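Long-range contacts in neural CELL adhesion molecule 1,140 KDA isoform (Homo sapiens, PDB 2VKW), which acts as an adhesion receptor of neural cells, probably joining cell surfaces to one another: residues A[112-117]-A[131-136]; A[138-143]-A[182-187]. All blocks are in the same frame, centred on the assembly; numbering follows the deposited sequence.

Contact 1. Residues A[112-117]-A[131-136]; sequences APKLEG and IKQDDG
The side-chain amide of Gln-133 lies flat over the aliphatic chain of Lys-114. Lys-114 CB sits 3.6 Å from Gln-133 CD, and Lys-114 CD also stands over this same face. The bend of Gln-133 at chi2 (-59°) turns the amide onto the lysine chain. Its CG packs close to the backbone, 3.3 Å from Lys-114 N. The other flat group, the carboxylate of Glu-116, is met obliquely by Ile-131. Ile-131 CD1 lies 3.3 Å from Glu-116 OE2 and 3.5 Å from Glu-116 CB. OE1 of the same carboxylate forms a salt bridge with Arg-199 of the second subunit. Between these two pairs, Lys-114 and Ile-131 project to the same face of the sheet, with Lys-114 CB 3.5 Å from Ile-131 CB. Their backbones join through Ile-131 N to Lys-114 O at 2.9 Å. The return bond, Lys-114 N to Ile-131 O, is weak at 3.5 Å. Past Ile-131 the chain leaves the strand, and further on Asp-134 OD1 accepts from Gly-136 N in an Asx turn. Lys-114 and Ile-131 thus make an antiparallel hydrogen-bonded pair, where the first two strands of a fibronectin type III sandwich meet in its three-stranded sheet.

Contact 2. Residues A[138-143]-A[182-187]; sequences SPIRHY and VVAENQ
Ile-140, Tyr-143 and Ala-184 form the tightly packed side of this contact. Ile-140 CD1 and Tyr-143 CE1 both reach the methyl of Ala-184, and Ile-140 CD1 is 4.0 Å from Ala-184 CB. Ile-140 CG2 lies over the centre of one face of the Tyr-143 ring, 4.0 Å above its plane. Tyr-143 CD1 also touches Val-182 CG1. Buried Asn-186 has CB 3.4 Å from Pro-139 O; with chi1 at 64° its amide turns outside the two segments, where ND2 bonds Arg-108 O. The backbones close around a classic beta bulge. Glu-185 O accepts from both Arg-141 N (2.9 Å) and His-142 N (3.2 Å), each in the carbonyl plane. Glu-185 N returns a bond to His-142 O at 3.0 Å. Toward Ser-138 and Gln-187 the segments touch less directly, and a water bridges them. It donates to Pro-139 O at 2.7 Å, accepts from Gln-187 N, and bonds Ser-138 OG. Beside His-142 on the outer face, Arg-141 NH2 stays 6.6 Å from Glu-185 OE2. The joined strands 142-149 and 177-186 are central in a four-stranded sheet. Strand 158-160 flanks the first and strand 189-199 the second, while Leu-130 of strand 126-131 packs on Tyr-143 and Val-182.

In the fold
Both contacts belong to the second fibronectin type III domain but join different sheets. Contact 1 ties an outermost strand to the end of its neighbour and the loop beyond. Contact 2 ties two inner strands of the other sheet. Each is partly buried. Contact 1 has little apolar packing of its own across the pair; it leans on aliphatic parts of polar side chains and borders the second subunit. Contact 2 combines an apolar interior side with a bulge and a water-bridged surface end. The two meet inside the sandwich: Pro-113 packs on Val-182 and Ala-184, and Leu-115 on Val-182. A weak hydrogen bond from Asn-186 ND2 to Asp-135 O links the loop of contact 1 to the end of strand 177-186.

Contact 1. Residues A[112-117]-A[131-136]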
ATOM      1  N   ALA A 112      -7.479  -6.705  -3.302  1.00 13.79           N
ATOM      2  CA  ALA A 112      -7.094  -5.560  -4.119  1.00 14.89           C
ATOM      3  C   ALA A 112      -6.008  -5.943  -5.118  1.00 15.45           C
ATOM      4  O   ALA A 112      -5.020  -6.574  -4.758  1.00 18.48           O
ATOM      5  CB  ALA A 112      -6.606  -4.409  -3.232  1.00 10.61           C
ATOM      6  N   PRO A 113      -6.186  -5.573  -6.391  1.00 15.37           N
ATOM      7  CA  PRO A 113      -5.194  -5.898  -7.411  1.00 16.90           C
ATOM      8  C   PRO A 113      -3.852  -5.185  -7.228  1.00 18.94           C
ATOM      9  O   PRO A 113      -3.745  -4.185  -6.514  1.00 18.23           O
ATOM     10  CB  PRO A 113      -5.896  -5.511  -8.712  1.00 16.65           C
ATOM     11  CG  PRO A 113      -6.828  -4.428  -8.285  1.00 15.95           C
ATOM     12  CD  PRO A 113      -7.380  -4.962  -6.999  1.00 14.74           C
ATOM     13  N   LYS A 114      -2.828  -5.730  -7.874  1.00 18.82           N
ATOM     14  CA  LYS A 114      -1.486  -5.180  -7.809  1.00 21.87           C
ATOM     15  C   LYS A 114      -1.326  -4.339  -9.070  1.00 20.45           C
ATOM     16  O   LYS A 114      -1.640  -4.799 -10.172  1.00 18.76           O
ATOM     17  CB  LYS A 114      -0.469  -6.326  -7.774  1.00 26.04           C
ATOM     18  CG  LYS A 114       0.893  -5.955  -7.219  1.00 31.46           C
ATOM     19  CD  LYS A 114       1.653  -7.207  -6.780  1.00 34.88           C
ATOM     20  CE  LYS A 114       2.978  -6.848  -6.107  1.00 39.28           C
ATOM     21  NZ  LYS A 114       3.620  -8.030  -5.450  1.00 40.42           N
ATOM     22  N   LEU A 115      -0.839  -3.113  -8.912  1.00 18.91           N
ATOM     23  CA  LEU A 115      -0.687  -2.214 -10.049  1.00 18.70           C
ATOM     24  C   LEU A 115       0.752  -1.921 -10.467  1.00 19.94           C
ATOM     25  O   LEU A 115       1.582  -1.502  -9.659  1.00 19.47           O
ATOM     26  CB  LEU A 115      -1.419  -0.908  -9.750  1.00 18.20           C
ATOM     27  CG  LEU A 115      -2.898  -1.118  -9.427  1.00 18.41           C
ATOM     28  CD1 LEU A 115      -3.515   0.188  -8.975  1.00 16.68           C
ATOM     29  CD2 LEU A 115      -3.615  -1.668 -10.664  1.00 18.65           C
ATOM     30  N   GLU A 116       1.033  -2.130 -11.748  1.00 19.23           N
ATOM     31  CA  GLU A 116       2.362  -1.897 -12.284  1.00 20.78           C
ATOM     32  C   GLU A 116       2.285  -0.951 -13.475  1.00 20.16           C
ATOM     33  O   GLU A 116       1.943  -1.364 -14.578  1.00 21.47           O
ATOM     34  CB  GLU A 116       2.984  -3.221 -12.720  1.00 20.03           C
ATOM     35  CG  GLU A 116       4.445  -3.114 -13.095  1.00 21.38           C
ATOM     36  CD  GLU A 116       4.981  -4.407 -13.668  1.00 22.26           C
ATOM     37  OE1 GLU A 116       5.098  -4.500 -14.906  1.00 22.18           O
ATOM     38  OE2 GLU A 116       5.269  -5.334 -12.878  1.00 23.39           O
ATOM     39  N   GLY A 117       2.611   0.316 -13.248  1.00 19.86           N
ATOM     40  CA  GLY A 117       2.554   1.287 -14.320  1.00 19.87           C
ATOM     41  C   GLY A 117       3.821   1.372 -15.155  1.00 20.67           C
ATOM     42  O   GLY A 117       4.933   1.194 -14.657  1.00 20.62           O
ATOM     43  N   ILE A 131      -1.245  -6.724 -12.243  1.00 28.43           N
ATOM     44  CA  ILE A 131      -0.547  -7.916 -11.769  1.00 30.52           C
ATOM     45  C   ILE A 131      -1.495  -8.812 -10.975  1.00 31.95           C
ATOM     46  O   ILE A 131      -2.241  -8.345 -10.106  1.00 31.86           O
ATOM     47  CB  ILE A 131       0.648  -7.539 -10.880  1.00 32.16           C
ATOM     48  CG1 ILE A 131       1.613  -6.652 -11.661  1.00 31.68           C
ATOM     49  CG2 ILE A 131       1.355  -8.793 -10.392  1.00 31.36           C
ATOM     50  CD1 ILE A 131       2.769  -6.143 -10.835  1.00 35.53           C
ATOM     51  N   LYS A 132      -1.446 -10.104 -11.270  1.00 33.15           N
ATOM     52  CA  LYS A 132      -2.320 -11.082 -10.633  1.00 34.61           C
ATOM     53  C   LYS A 132      -2.213 -11.172  -9.111  1.00 32.75           C
ATOM     54  O   LYS A 132      -1.144 -11.439  -8.572  1.00 33.82           O
ATOM     55  CB  LYS A 132      -2.065 -12.468 -11.242  1.00 37.21           C
ATOM     56  CG  LYS A 132      -3.315 -13.331 -11.381  1.00 41.49           C
ATOM     57  CD  LYS A 132      -4.343 -12.657 -12.293  1.00 43.84           C
ATOM     58  CE  LYS A 132      -5.610 -13.493 -12.451  1.00 44.19           C
ATOM     59  NZ  LYS A 132      -6.631 -12.797 -13.293  1.00 43.42           N
ATOM     60  N   GLN A 133      -3.327 -10.932  -8.428  1.00 30.60           N
ATOM     61  CA  GLN A 133      -3.380 -11.037  -6.972  1.00 29.59           C
ATOM     62  C   GLN A 133      -4.417 -12.115  -6.674  1.00 28.84           C
ATOM     63  O   GLN A 133      -4.913 -12.761  -7.605  1.00 29.78           O
ATOM     64  CB  GLN A 133      -3.801  -9.707  -6.330  1.00 29.79           C
ATOM     65  CG  GLN A 133      -2.725  -8.609  -6.354  1.00 31.95           C
ATOM     66  CD  GLN A 133      -1.433  -9.010  -5.635  1.00 32.89           C
ATOM     67  OE1 GLN A 133      -0.694  -9.888  -6.092  1.00 32.00           O
ATOM     68  NE2 GLN A 133      -1.165  -8.370  -4.501  1.00 32.91           N
ATOM     69  N   ASP A 134      -4.748 -12.319  -5.399  1.00 24.95           N
ATOM     70  CA  ASP A 134      -5.742 -13.325  -5.038  1.00 21.24           C
ATOM     71  C   ASP A 134      -7.092 -12.939  -5.639  1.00 19.66           C
ATOM     72  O   ASP A 134      -7.565 -11.816  -5.454  1.00 20.45           O
ATOM     73  CB  ASP A 134      -5.878 -13.433  -3.517  1.00 21.13           C
ATOM     74  CG  ASP A 134      -6.459 -14.768  -3.076  1.00 21.63           C
ATOM     75  OD1 ASP A 134      -7.369 -15.279  -3.757  1.00 20.78           O
ATOM     76  OD2 ASP A 134      -6.011 -15.305  -2.043  1.00 24.06           O
ATOM     77  N   ASP A 135      -7.724 -13.863  -6.352  1.00 17.41           N
ATOM     78  CA  ASP A 135      -9.009 -13.555  -6.957  1.00 16.59           C
ATOM     79  C   ASP A 135     -10.201 -13.960  -6.104  1.00 15.73           C
ATOM     80  O   ASP A 135     -11.341 -13.811  -6.527  1.00 17.11           O
ATOM     81  CB  ASP A 135      -9.128 -14.193  -8.346  1.00 15.72           C
ATOM     82  CG  ASP A 135      -9.013 -15.709  -8.319  1.00 19.27           C
ATOM     83  OD1 ASP A 135      -9.124 -16.320  -7.228  1.00 18.76           O
ATOM     84  OD2 ASP A 135      -8.823 -16.291  -9.410  1.00 20.67           O
ATOM     85  N   GLY A 136      -9.945 -14.470  -4.903  1.00 15.28           N
ATOM     86  CA  GLY A 136     -11.040 -14.867  -4.034  1.00 14.90           C
ATOM     87  C   GLY A 136     -11.555 -16.280  -4.264  1.00 14.53           C
ATOM     88  O   GLY A 136     -12.492 -16.716  -3.596  1.00 11.49           O
TER

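Contact 2. Residues A[138-143]-A[182-187]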
ATOM      1  N   SER A 138     -12.521 -17.353  -7.357  1.00 16.78           N
ATOM      2  CA  SER A 138     -13.441 -17.299  -8.484  1.00 18.28           C
ATOM      3  C   SER A 138     -12.842 -16.270  -9.446  1.00 18.26           C
ATOM      4  O   SER A 138     -12.397 -15.203  -9.025  1.00 18.32           O
ATOM      5  CB  SER A 138     -14.833 -16.877  -8.014  1.00 17.52           C
ATOM      6  OG  SER A 138     -15.811 -17.177  -8.994  1.00 18.88           O
ATOM      7  N   PRO A 139     -12.831 -16.577 -10.750  1.00 19.03           N
ATOM      8  CA  PRO A 139     -12.264 -15.675 -11.753  1.00 18.50           C
ATOM      9  C   PRO A 139     -12.785 -14.247 -11.737  1.00 18.91           C
ATOM     10  O   PRO A 139     -13.984 -14.006 -11.622  1.00 16.06           O
ATOM     11  CB  PRO A 139     -12.576 -16.379 -13.071  1.00 20.02           C
ATOM     12  CG  PRO A 139     -12.672 -17.824 -12.680  1.00 22.09           C
ATOM     13  CD  PRO A 139     -13.457 -17.738 -11.401  1.00 21.09           C
ATOM     14  N   ILE A 140     -11.859 -13.300 -11.835  1.00 20.23           N
ATOM     15  CA  ILE A 140     -12.225 -11.896 -11.885  1.00 21.18           C
ATOM     16  C   ILE A 140     -12.959 -11.709 -13.207  1.00 21.12           C
ATOM     17  O   ILE A 140     -12.480 -12.147 -14.254  1.00 20.52           O
ATOM     18  CB  ILE A 140     -10.976 -10.984 -11.883  1.00 20.15           C
ATOM     19  CG1 ILE A 140     -10.229 -11.125 -10.553  1.00 21.84           C
ATOM     20  CG2 ILE A 140     -11.390  -9.536 -12.137  1.00 18.84           C
ATOM     21  CD1 ILE A 140      -8.950 -10.324 -10.470  1.00 20.96           C
ATOM     22  N   ARG A 141     -14.128 -11.085 -13.158  1.00 22.68           N
ATOM     23  CA  ARG A 141     -14.884 -10.846 -14.373  1.00 26.58           C
ATOM     24  C   ARG A 141     -14.640  -9.449 -14.917  1.00 27.84           C
ATOM     25  O   ARG A 141     -14.579  -9.258 -16.129  1.00 29.14           O
ATOM     26  CB  ARG A 141     -16.376 -11.057 -14.134  1.00 27.88           C
ATOM     27  CG  ARG A 141     -16.753 -12.505 -13.913  1.00 32.12           C
ATOM     28  CD  ARG A 141     -18.117 -12.784 -14.504  1.00 36.39           C
ATOM     29  NE  ARG A 141     -19.118 -11.863 -13.976  1.00 39.22           N
ATOM     30  CZ  ARG A 141     -20.376 -11.809 -14.393  1.00 39.35           C
ATOM     31  NH1 ARG A 141     -20.791 -12.625 -15.351  1.00 40.63           N
ATOM     32  NH2 ARG A 141     -21.216 -10.941 -13.851  1.00 42.02           N
ATOM     33  N   HIS A 142     -14.482  -8.474 -14.029  1.00 28.20           N
ATOM     34  CA  HIS A 142     -14.250  -7.107 -14.479  1.00 28.15           C
ATOM     35  C   HIS A 142     -13.370  -6.262 -13.581  1.00 26.48           C
ATOM     36  O   HIS A 142     -13.449  -6.344 -12.356  1.00 27.92           O
ATOM     37  CB  HIS A 142     -15.587  -6.385 -14.662  1.00 30.84           C
ATOM     38  CG  HIS A 142     -16.424  -6.947 -15.763  1.00 33.59           C
ATOM     39  ND1 HIS A 142     -16.049  -6.880 -17.087  1.00 34.38           N
ATOM     40  CD2 HIS A 142     -17.604  -7.609 -15.738  1.00 34.87           C
ATOM     41  CE1 HIS A 142     -16.963  -7.477 -17.833  1.00 36.02           C
ATOM     42  NE2 HIS A 142     -17.917  -7.929 -17.037  1.00 36.24           N
ATOM     43  N   TYR A 143     -12.521  -5.454 -14.206  1.00 23.64           N
ATOM     44  CA  TYR A 143     -11.666  -4.537 -13.479  1.00 23.16           C
ATOM     45  C   TYR A 143     -12.307  -3.177 -13.697  1.00 22.88           C
ATOM     46  O   TYR A 143     -12.625  -2.813 -14.825  1.00 24.77           O
ATOM     47  CB  TYR A 143     -10.255  -4.522 -14.052  1.00 23.84           C
ATOM     48  CG  TYR A 143      -9.400  -5.679 -13.627  1.00 24.23           C
ATOM     49  CD1 TYR A 143      -8.940  -5.781 -12.319  1.00 22.51           C
ATOM     50  CD2 TYR A 143      -9.024  -6.661 -14.540  1.00 25.61           C
ATOM     51  CE1 TYR A 143      -8.118  -6.827 -11.929  1.00 25.38           C
ATOM     52  CE2 TYR A 143      -8.200  -7.717 -14.161  1.00 26.28           C
ATOM     53  CZ  TYR A 143      -7.746  -7.792 -12.855  1.00 27.20           C
ATOM     54  OH  TYR A 143      -6.900  -8.817 -12.480  1.00 27.14           O
ATOM     55  N   VAL A 182      -8.174   1.068  -8.803  1.00 16.08           N
ATOM     56  CA  VAL A 182      -8.618  -0.092  -9.548  1.00 16.57           C
ATOM     57  C   VAL A 182      -9.285  -1.109  -8.645  1.00 15.85           C
ATOM     58  O   VAL A 182      -8.743  -1.495  -7.608  1.00 17.19           O
ATOM     59  CB  VAL A 182      -7.443  -0.758 -10.287  1.00 17.81           C
ATOM     60  CG1 VAL A 182      -7.948  -1.975 -11.064  1.00 18.71           C
ATOM     61  CG2 VAL A 182      -6.779   0.252 -11.229  1.00 13.05           C
ATOM     62  N   VAL A 183     -10.480  -1.523  -9.041  1.00 15.92           N
ATOM     63  CA  VAL A 183     -11.238  -2.507  -8.293  1.00 15.06           C
ATOM     64  C   VAL A 183     -11.371  -3.791  -9.090  1.00 16.54           C
ATOM     65  O   VAL A 183     -11.642  -3.767 -10.295  1.00 16.48           O
ATOM     66  CB  VAL A 183     -12.660  -2.002  -7.967  1.00 16.54           C
ATOM     67  CG1 VAL A 183     -13.530  -3.155  -7.421  1.00 11.62           C
ATOM     68  CG2 VAL A 183     -12.578  -0.877  -6.947  1.00 15.29           C
ATOM     69  N   ALA A 184     -11.168  -4.909  -8.402  1.00 17.00           N
ATOM     70  CA  ALA A 184     -11.303  -6.233  -8.988  1.00 16.50           C
ATOM     71  C   ALA A 184     -12.689  -6.718  -8.565  1.00 17.26           C
ATOM     72  O   ALA A 184     -13.049  -6.629  -7.390  1.00 15.54           O
ATOM     73  CB  ALA A 184     -10.241  -7.159  -8.438  1.00 14.79           C
ATOM     74  N   GLU A 185     -13.466  -7.219  -9.518  1.00 18.30           N
ATOM     75  CA  GLU A 185     -14.813  -7.694  -9.221  1.00 19.63           C
ATOM     76  C   GLU A 185     -15.080  -9.075  -9.803  1.00 19.68           C
ATOM     77  O   GLU A 185     -14.841  -9.316 -10.984  1.00 18.36           O
ATOM     78  CB  GLU A 185     -15.852  -6.693  -9.757  1.00 20.29           C
ATOM     79  CG  GLU A 185     -17.304  -7.182  -9.743  1.00 22.74           C
ATOM     80  CD  GLU A 185     -18.318  -6.054  -9.995  1.00 27.46           C
ATOM     81  OE1 GLU A 185     -17.936  -5.013 -10.586  1.00 26.39           O
ATOM     82  OE2 GLU A 185     -19.502  -6.211  -9.610  1.00 25.42           O
ATOM     83  N   ASN A 186     -15.560  -9.982  -8.955  1.00 19.96           N
ATOM     84  CA  ASN A 186     -15.894 -11.329  -9.387  1.00 20.58           C
ATOM     85  C   ASN A 186     -17.325 -11.596  -8.943  1.00 22.83           C
ATOM     86  O   ASN A 186     -17.992 -10.690  -8.437  1.00 23.17           O
ATOM     87  CB  ASN A 186     -14.950 -12.372  -8.775  1.00 17.09           C
ATOM     88  CG  ASN A 186     -15.054 -12.459  -7.265  1.00 18.15           C
ATOM     89  OD1 ASN A 186     -16.018 -11.979  -6.657  1.00 15.45           O
ATOM     90  ND2 ASN A 186     -14.059 -13.094  -6.647  1.00 13.12           N
ATOM     91  N   GLN A 187     -17.788 -12.832  -9.121  1.00 22.16           N
ATOM     92  CA  GLN A 187     -19.150 -13.196  -8.747  1.00 22.69           C
ATOM     93  C   GLN A 187     -19.581 -12.727  -7.369  1.00 20.18           C
ATOM     94  O   GLN A 187     -20.702 -12.263  -7.215  1.00 19.37           O
ATOM     95  CB  GLN A 187     -19.350 -14.712  -8.830  1.00 26.07           C
ATOM     96  CG  GLN A 187     -19.694 -15.240 -10.219  1.00 31.59           C
ATOM     97  CD  GLN A 187     -21.068 -14.802 -10.714  1.00 33.78           C
ATOM     98  OE1 GLN A 187     -21.562 -15.309 -11.723  1.00 35.72           O
ATOM     99  NE2 GLN A 187     -21.687 -13.861 -10.009  1.00 36.09           N
TER
HETATM  100  O   HOH W   1     -16.233 -14.889 -10.481  1.00 16.10           O